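Lpg2148(MvcA) (Legionella pneumophila subsp. pneumophila str. Philadelphia 1, PDB 6K11) is a Legionella pneumophila effector that probably acts as a deamidase-type deubiquitinase, reversing ubiquitin modification of the host enzyme UBE2N and so regulating its activity. Local coordinates at residues A[46-49]-A[50-53]; A[56-59]-A[60-64]; A[361-364]-A[365-369]. All coordinates share one frame; numbering follows the deposited sequence.

Contact 1: residues A[46-49]-A[50-53]; sequences TGNL and KQQI
Asn48 caps the first turn of helix 49-64: its OD1 accepts from Gln51 N at 3.1 Å, the classic N-cap bond to the third residue beyond the cap. Asn48 CG lies anti to the backbone N (chi1 -170°), which swings the amide back over the opening turn, Asn48 CG packing 3.5 Å from Gln51 CB; the donor stands above the plane of the side-chain carbonyl. The compact part of the contact surrounds Asn48 O. It takes two bonds from Gln52 on opposite faces of its plane: NE2, at 3.1 Å, comes from high above it, the backbone N, also at 3.1 Å, from only a moderate tilt. The oxygen lies almost in the amide plane of Gln52, whose OE1 is held in turn by Asn44 N, so both ends of this amide are fixed. Ile53 N closes the next turn on Leu49 O at 2.9 Å. Toward solvent the contact is looser. A water donates to Asn48 OD1 and accepts from Lys50 N, and the exposed Asn48 and Gln51 side chains cross at about a right angle, their amide planes 71° apart. On the inner side, Leu49, Gln52 and Ile53 lie against Ile43 of the preceding loop, and Ile53 reaches Leu377 and Leu381 on helix 358-381.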
loop_
_atom_site.group_PDB
_atom_site.type_symbol
_atom_site.label_atom_id
_atom_site.label_comp_id
_atom_site.label_asym_id
_atom_site.label_seq_id
_atom_site.Cartn_x
_atom_site.Cartn_y
_atom_site.Cartn_z
ATOM N N THR A 46 5.594 32.837 9.879
ATOM C CA THR A 46 6.218 34.137 9.652
ATOM C C THR A 46 6.005 34.647 8.231
ATOM O O THR A 46 6.505 35.725 7.894
ATOM C CB THR A 46 7.724 34.072 9.945
ATOM O OG1 THR A 46 8.403 33.523 8.809
ATOM C CG2 THR A 46 8.013 33.213 11.168
ATOM N N GLY A 47 5.279 33.903 7.398
ATOM C CA GLY A 47 5.067 34.250 6.010
ATOM C C GLY A 47 3.669 34.765 5.740
ATOM O O GLY A 47 2.954 35.217 6.642
ATOM N N ASN A 48 3.274 34.697 4.469
ATOM C CA ASN A 48 1.957 35.151 4.031
ATOM C C ASN A 48 0.920 34.075 4.363
ATOM O O ASN A 48 0.861 33.034 3.698
ATOM C CB ASN A 48 1.989 35.459 2.536
ATOM C CG ASN A 48 0.727 36.158 2.044
ATOM O OD1 ASN A 48 -0.365 35.981 2.591
ATOM N ND2 ASN A 48 0.877 36.958 0.996
ATOM N N LEU A 49 0.084 34.338 5.375
ATOM C CA LEU A 49 -0.834 33.312 5.871
ATOM C C LEU A 49 -1.990 33.079 4.902
ATOM O O LEU A 49 -2.316 31.931 4.580
ATOM C CB LEU A 49 -1.363 33.694 7.257
ATOM C CG LEU A 49 -0.354 33.760 8.411
ATOM C CD1 LEU A 49 -1.069 34.069 9.723
ATOM C CD2 LEU A 49 0.463 32.474 8.524
ATOM N N LYS A 50 -2.627 34.155 4.432
ATOM C CA LYS A 50 -3.759 34.012 3.519
ATOM C C LYS A 50 -3.365 33.300 2.227
ATOM O O LYS A 50 -4.166 32.539 1.661
ATOM C CB LYS A 50 -4.350 35.388 3.210
ATOM C CG LYS A 50 -5.620 35.360 2.373
ATOM C CD LYS A 50 -6.502 36.563 2.685
ATOM C CE LYS A 50 -6.904 36.591 4.154
ATOM N NZ LYS A 50 -7.248 37.969 4.610
ATOM N N GLN A 51 -2.137 33.517 1.754
ATOM C CA GLN A 51 -1.683 32.887 0.521
ATOM C C GLN A 51 -1.329 31.419 0.743
ATOM O O GLN A 51 -1.630 30.565 -0.102
ATOM C CB GLN A 51 -0.482 33.656 -0.038
ATOM C CG GLN A 51 0.025 33.146 -1.365
ATOM C CD GLN A 51 1.329 33.809 -1.780
ATOM O OE1 GLN A 51 1.958 34.522 -0.991
ATOM N NE2 GLN A 51 1.744 33.574 -3.025
ATOM N N GLN A 52 -0.694 31.110 1.874
ATOM C CA GLN A 52 -0.376 29.721 2.178
ATOM C C GLN A 52 -1.645 28.899 2.376
ATOM O O GLN A 52 -1.724 27.752 1.923
ATOM C CB GLN A 52 0.514 29.651 3.415
ATOM C CG GLN A 52 1.956 30.068 3.148
ATOM C CD GLN A 52 2.806 30.048 4.399
ATOM O OE1 GLN A 52 3.522 29.077 4.665
ATOM N NE2 GLN A 52 2.742 31.128 5.171
ATOM N N ILE A 53 -2.654 29.474 3.034
ATOM C CA ILE A 53 -3.917 28.764 3.219
ATOM C C ILE A 53 -4.548 28.452 1.864
ATOM O O ILE A 53 -5.011 27.332 1.620
ATOM C CB ILE A 53 -4.867 29.580 4.115
ATOM C CG1 ILE A 53 -4.289 29.705 5.534
ATOM C CG2 ILE A 53 -6.265 28.950 4.133
ATOM C CD1 ILE A 53 -4.975 30.765 6.395
HETATM O O HOH W 1 -1.860 36.817 5.320
#

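Contact 2: residues A[56-59]-A[60-64]; sequences EVSK and VCHMM
His62 folds back along the helix onto Ser58, one turn earlier, and Ser58 O accepts from it twice: from the backbone N at 2.8 Å and from ring ND1 at 3.1 Å. The oxygen lies at the edge of the imidazole, 8° from its plane, but the ring nitrogen stands well above the carbonyl plane of Ser58. A chi1 of -99°, off a staggered value, carries the ring towards Ser58, and chi2 of 82° sets its rotation so that ND1 faces the carbonyl; Ser58 OG lies 3.5 Å from His62 ND1. Next to this pair, Cys61 N bonds to Val57 O at 2.9 Å, and Cys61 SG rests 4.0 Å from Val57 CG1. All of this is built on regular alpha-helical i to i+4 bonding within helix 49-64, continued by Val60 N to Glu56 O and Met63 N to Lys59 O, both at 3.2 Å. Met63 CG passes 3.3 Å from Lys59 O. Farther out, two neighbouring helices pack on the helix: Val57 and Cys61 meet Lys370 on helix 358-381, and Val60 touches Met373 of that helix and Gln35 of helix 28-39. Towards the C-terminal end of the segment, His62 O accepts from Thr65 OG1 and Met63 O from Thr68 OG1.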
loop_
_atom_site.group_PDB
_atom_site.type_symbol
_atom_site.label_atom_id
_atom_site.label_comp_id
_atom_site.label_asym_id
_atom_site.label_seq_id
_atom_site.Cartn_x
_atom_site.Cartn_y
_atom_site.Cartn_z
ATOM N N GLU A 56 -2.655 25.519 0.400
ATOM C CA GLU A 56 -2.922 24.214 0.997
ATOM C C GLU A 56 -4.318 23.722 0.645
ATOM O O GLU A 56 -4.522 22.522 0.430
ATOM C CB GLU A 56 -2.746 24.276 2.513
ATOM C CG GLU A 56 -1.309 24.451 2.954
ATOM C CD GLU A 56 -0.442 23.264 2.583
ATOM O OE1 GLU A 56 -0.974 22.137 2.473
ATOM O OE2 GLU A 56 0.777 23.455 2.411
ATOM N N VAL A 57 -5.290 24.629 0.582
ATOM C CA VAL A 57 -6.648 24.223 0.235
ATOM C C VAL A 57 -6.691 23.713 -1.202
ATOM O O VAL A 57 -7.297 22.674 -1.495
ATOM C CB VAL A 57 -7.631 25.383 0.472
ATOM C CG1 VAL A 57 -9.001 25.049 -0.086
ATOM C CG2 VAL A 57 -7.723 25.698 1.992
ATOM N N SER A 58 -6.034 24.431 -2.118
ATOM C CA SER A 58 -5.990 24.002 -3.514
ATOM C C SER A 58 -5.368 22.615 -3.649
ATOM O O SER A 58 -5.896 21.750 -4.363
ATOM C CB SER A 58 -5.212 25.025 -4.351
ATOM O OG SER A 58 -4.928 24.508 -5.651
ATOM N N LYS A 59 -4.244 22.386 -2.965
ATOM C CA LYS A 59 -3.554 21.103 -3.059
ATOM C C LYS A 59 -4.471 19.947 -2.657
ATOM O O LYS A 59 -4.584 18.947 -3.377
ATOM C CB LYS A 59 -2.299 21.138 -2.187
ATOM C CG LYS A 59 -1.600 19.793 -2.000
ATOM C CD LYS A 59 -0.253 19.991 -1.300
ATOM C CE LYS A 59 0.148 18.776 -0.470
ATOM N NZ LYS A 59 1.272 19.103 0.461
ATOM N N VAL A 60 -5.157 20.084 -1.522
ATOM C CA VAL A 60 -6.024 19.015 -1.027
ATOM C C VAL A 60 -7.233 18.836 -1.937
ATOM O O VAL A 60 -7.625 17.707 -2.257
ATOM C CB VAL A 60 -6.436 19.313 0.427
ATOM C CG1 VAL A 60 -7.553 18.374 0.871
ATOM C CG2 VAL A 60 -5.230 19.206 1.337
ATOM N N CYS A 61 -7.842 19.933 -2.377
ATOM C CA CYS A 61 -9.025 19.810 -3.216
ATOM C C CYS A 61 -8.673 19.268 -4.599
ATOM O O CYS A 61 -9.509 18.598 -5.227
ATOM C CB CYS A 61 -9.745 21.157 -3.284
ATOM S SG CYS A 61 -10.352 21.647 -1.608
ATOM N N HIS A 62 -7.448 19.528 -5.075
ATOM C CA HIS A 62 -6.922 18.802 -6.233
ATOM C C HIS A 62 -6.968 17.299 -6.000
ATOM O O HIS A 62 -7.501 16.552 -6.822
ATOM C CB HIS A 62 -5.479 19.213 -6.516
ATOM C CG HIS A 62 -5.334 20.225 -7.601
ATOM N ND1 HIS A 62 -5.519 21.574 -7.389
ATOM C CD2 HIS A 62 -4.974 20.093 -8.902
ATOM C CE1 HIS A 62 -5.297 22.230 -8.516
ATOM N NE2 HIS A 62 -4.965 21.355 -9.449
ATOM N N MET A 63 -6.376 16.844 -4.893
ATOM C CA MET A 63 -6.292 15.418 -4.599
ATOM C C MET A 63 -7.671 14.768 -4.483
ATOM O O MET A 63 -7.831 13.599 -4.859
ATOM C CB MET A 63 -5.476 15.194 -3.320
ATOM C CG MET A 63 -4.045 15.742 -3.407
ATOM S SD MET A 63 -3.002 15.352 -1.972
ATOM C CE MET A 63 -4.053 15.834 -0.607
ATOM N N MET A 64 -8.680 15.502 -3.986
ATOM C CA MET A 64 -10.027 14.937 -3.900
ATOM C C MET A 64 -10.633 14.623 -5.271
ATOM O O MET A 64 -11.570 13.822 -5.346
ATOM C CB MET A 64 -10.958 15.882 -3.134
ATOM C CG MET A 64 -10.538 16.119 -1.687
ATOM S SD MET A 64 -11.281 14.884 -0.624
ATOM C CE MET A 64 -12.957 15.516 -0.619
#

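Contact 3: residues A[361-364]-A[365-369]; sequences KVEN and YRNRA
Arg366 runs back along the helix to Glu363 and Val362. CB lies 3.6 Å from Val362 O, and CG keeps to the same carbonyl. CD comes within 3.5 Å of Glu363 OE2, and NE lies beside Val362 CG1, a methyl set over one face of the guanidinium and offset toward its rim. NH1, at the tip, makes a salt bridge to Glu363 OE2 at 2.6 Å. The oxygen is met nearly along its C-O axis, but the bond is bent, with an N-H...O angle of 135°, and OE2 is tilted from the guanidinium plane; the carboxylate and guanidinium planes are 78° apart. An extended chain from CG to NE brings the arginine there, while Glu363 bends at chi2 (-52°) to meet it. NH2 turns to Met64 O in a weak bond. This i to i+3 salt bridge lies on helix 358-381, and a second, i to i+4 pair occupies another face of it: Arg368 NH1 donates to Asn364 OD1 at 2.9 Å, in the carbonyl plane on a lone pair. A water donates to both Glu363 OE1 and Asn367 OD1, linking the other carboxylate oxygen to the next turn. The Tyr365 side chain packs on Ala28 and Leu31 of helix 28-39 and on Phe349 of helix 336-351, its OH bonded to Val26 O.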
loop_
_atom_site.group_PDB
_atom_site.type_symbol
_atom_site.label_atom_id
_atom_site.label_comp_id
_atom_site.label_asym_id
_atom_site.label_seq_id
_atom_site.Cartn_x
_atom_site.Cartn_y
_atom_site.Cartn_z
ATOM N N LYS A 361 -24.649 14.686 -5.058
ATOM C CA LYS A 361 -24.348 14.496 -3.642
ATOM C C LYS A 361 -22.846 14.470 -3.394
ATOM O O LYS A 361 -22.368 14.990 -2.376
ATOM C CB LYS A 361 -24.996 13.205 -3.130
ATOM C CG LYS A 361 -26.520 13.136 -3.269
ATOM C CD LYS A 361 -27.079 11.941 -2.470
ATOM C CE LYS A 361 -28.580 11.729 -2.716
ATOM N NZ LYS A 361 -29.389 12.865 -2.213
ATOM N N VAL A 362 -22.078 13.869 -4.309
ATOM C CA VAL A 362 -20.619 13.875 -4.153
ATOM C C VAL A 362 -20.086 15.306 -4.182
ATOM O O VAL A 362 -19.223 15.674 -3.373
ATOM C CB VAL A 362 -19.951 12.981 -5.224
ATOM C CG1 VAL A 362 -18.423 13.153 -5.210
ATOM C CG2 VAL A 362 -20.319 11.503 -4.991
ATOM N N GLU A 363 -20.622 16.149 -5.084
ATOM C CA GLU A 363 -20.209 17.556 -5.130
ATOM C C GLU A 363 -20.607 18.303 -3.858
ATOM O O GLU A 363 -19.867 19.173 -3.390
ATOM C CB GLU A 363 -20.809 18.269 -6.342
ATOM C CG GLU A 363 -20.187 17.860 -7.701
ATOM C CD GLU A 363 -18.676 17.971 -7.705
ATOM O OE1 GLU A 363 -18.152 19.107 -7.550
ATOM O OE2 GLU A 363 -18.006 16.919 -7.841
ATOM N N ASN A 364 -21.790 18.008 -3.308
ATOM C CA ASN A 364 -22.168 18.608 -2.025
ATOM C C ASN A 364 -21.164 18.243 -0.938
ATOM O O ASN A 364 -20.741 19.103 -0.150
ATOM C CB ASN A 364 -23.576 18.155 -1.639
ATOM C CG ASN A 364 -23.983 18.605 -0.230
ATOM O OD1 ASN A 364 -23.952 17.813 0.732
ATOM N ND2 ASN A 364 -24.371 19.875 -0.106
ATOM N N TYR A 365 -20.768 16.965 -0.891
ATOM C CA TYR A 365 -19.804 16.496 0.099
ATOM C C TYR A 365 -18.453 17.185 -0.072
ATOM O O TYR A 365 -17.841 17.638 0.906
ATOM C CB TYR A 365 -19.661 14.981 -0.030
ATOM C CG TYR A 365 -18.781 14.328 1.000
ATOM C CD1 TYR A 365 -19.286 13.985 2.262
ATOM C CD2 TYR A 365 -17.463 14.009 0.709
ATOM C CE1 TYR A 365 -18.473 13.374 3.199
ATOM C CE2 TYR A 365 -16.655 13.384 1.630
ATOM C CZ TYR A 365 -17.166 13.071 2.877
ATOM O OH TYR A 365 -16.338 12.463 3.787
ATOM N N ARG A 366 -17.953 17.233 -1.313
ATOM C CA ARG A 366 -16.687 17.912 -1.587
ATOM C C ARG A 366 -16.746 19.382 -1.198
ATOM O O ARG A 366 -15.788 19.918 -0.632
ATOM C CB ARG A 366 -16.335 17.806 -3.072
ATOM C CG ARG A 366 -15.842 16.461 -3.538
ATOM C CD ARG A 366 -15.925 16.423 -5.065
ATOM N NE ARG A 366 -15.146 15.313 -5.592
ATOM C CZ ARG A 366 -15.091 14.968 -6.876
ATOM N NH1 ARG A 366 -15.783 15.645 -7.794
ATOM N NH2 ARG A 366 -14.334 13.940 -7.233
ATOM N N ASN A 367 -17.842 20.062 -1.539
ATOM C CA ASN A 367 -17.924 21.497 -1.270
ATOM C C ASN A 367 -17.965 21.769 0.233
ATOM O O ASN A 367 -17.358 22.737 0.712
ATOM C CB ASN A 367 -19.144 22.105 -1.973
ATOM C CG ASN A 367 -19.014 22.073 -3.509
ATOM O OD1 ASN A 367 -17.948 21.791 -4.042
ATOM N ND2 ASN A 367 -20.101 22.351 -4.207
ATOM N N ARG A 368 -18.642 20.907 0.998
ATOM C CA ARG A 368 -18.701 21.097 2.443
ATOM C C ARG A 368 -17.370 20.768 3.106
ATOM O O ARG A 368 -17.006 21.412 4.091
ATOM C CB ARG A 368 -19.834 20.255 3.051
ATOM C CG ARG A 368 -21.228 20.723 2.630
ATOM C CD ARG A 368 -22.296 19.630 2.783
ATOM N NE ARG A 368 -22.394 19.115 4.147
ATOM C CZ ARG A 368 -23.314 18.238 4.538
ATOM N NH1 ARG A 368 -24.210 17.787 3.663
ATOM N NH2 ARG A 368 -23.339 17.809 5.793
ATOM N N ALA A 369 -16.616 19.794 2.580
ATOM C CA ALA A 369 -15.292 19.512 3.134
ATOM C C ALA A 369 -14.330 20.666 2.871
ATOM O O ALA A 369 -13.511 21.013 3.732
ATOM C CB ALA A 369 -14.731 18.207 2.551
HETATM O O HOH W 2 -16.612 20.553 -6.160
#

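How the contacts relate
Contacts 1 and 2 lie in series on helix 49-64, the first at its N-terminal cap and the second towards its other end, with centres about 16 Å apart. Contact 3 belongs to helix 358-381, far along the sequence but packed against the same helix. Its centre is about 13 Å from that of contact 2, and the two touch where Arg366 NH2 comes within 3.3 Å of Met64 O. Contacts 1 and 3 have centres about 25 Å apart and do not touch; helix 358-381 nevertheless reaches both, its later turns packing beside contact 1. Helix 28-39 also packs on the segments of contacts 2 and 3, through Leu31.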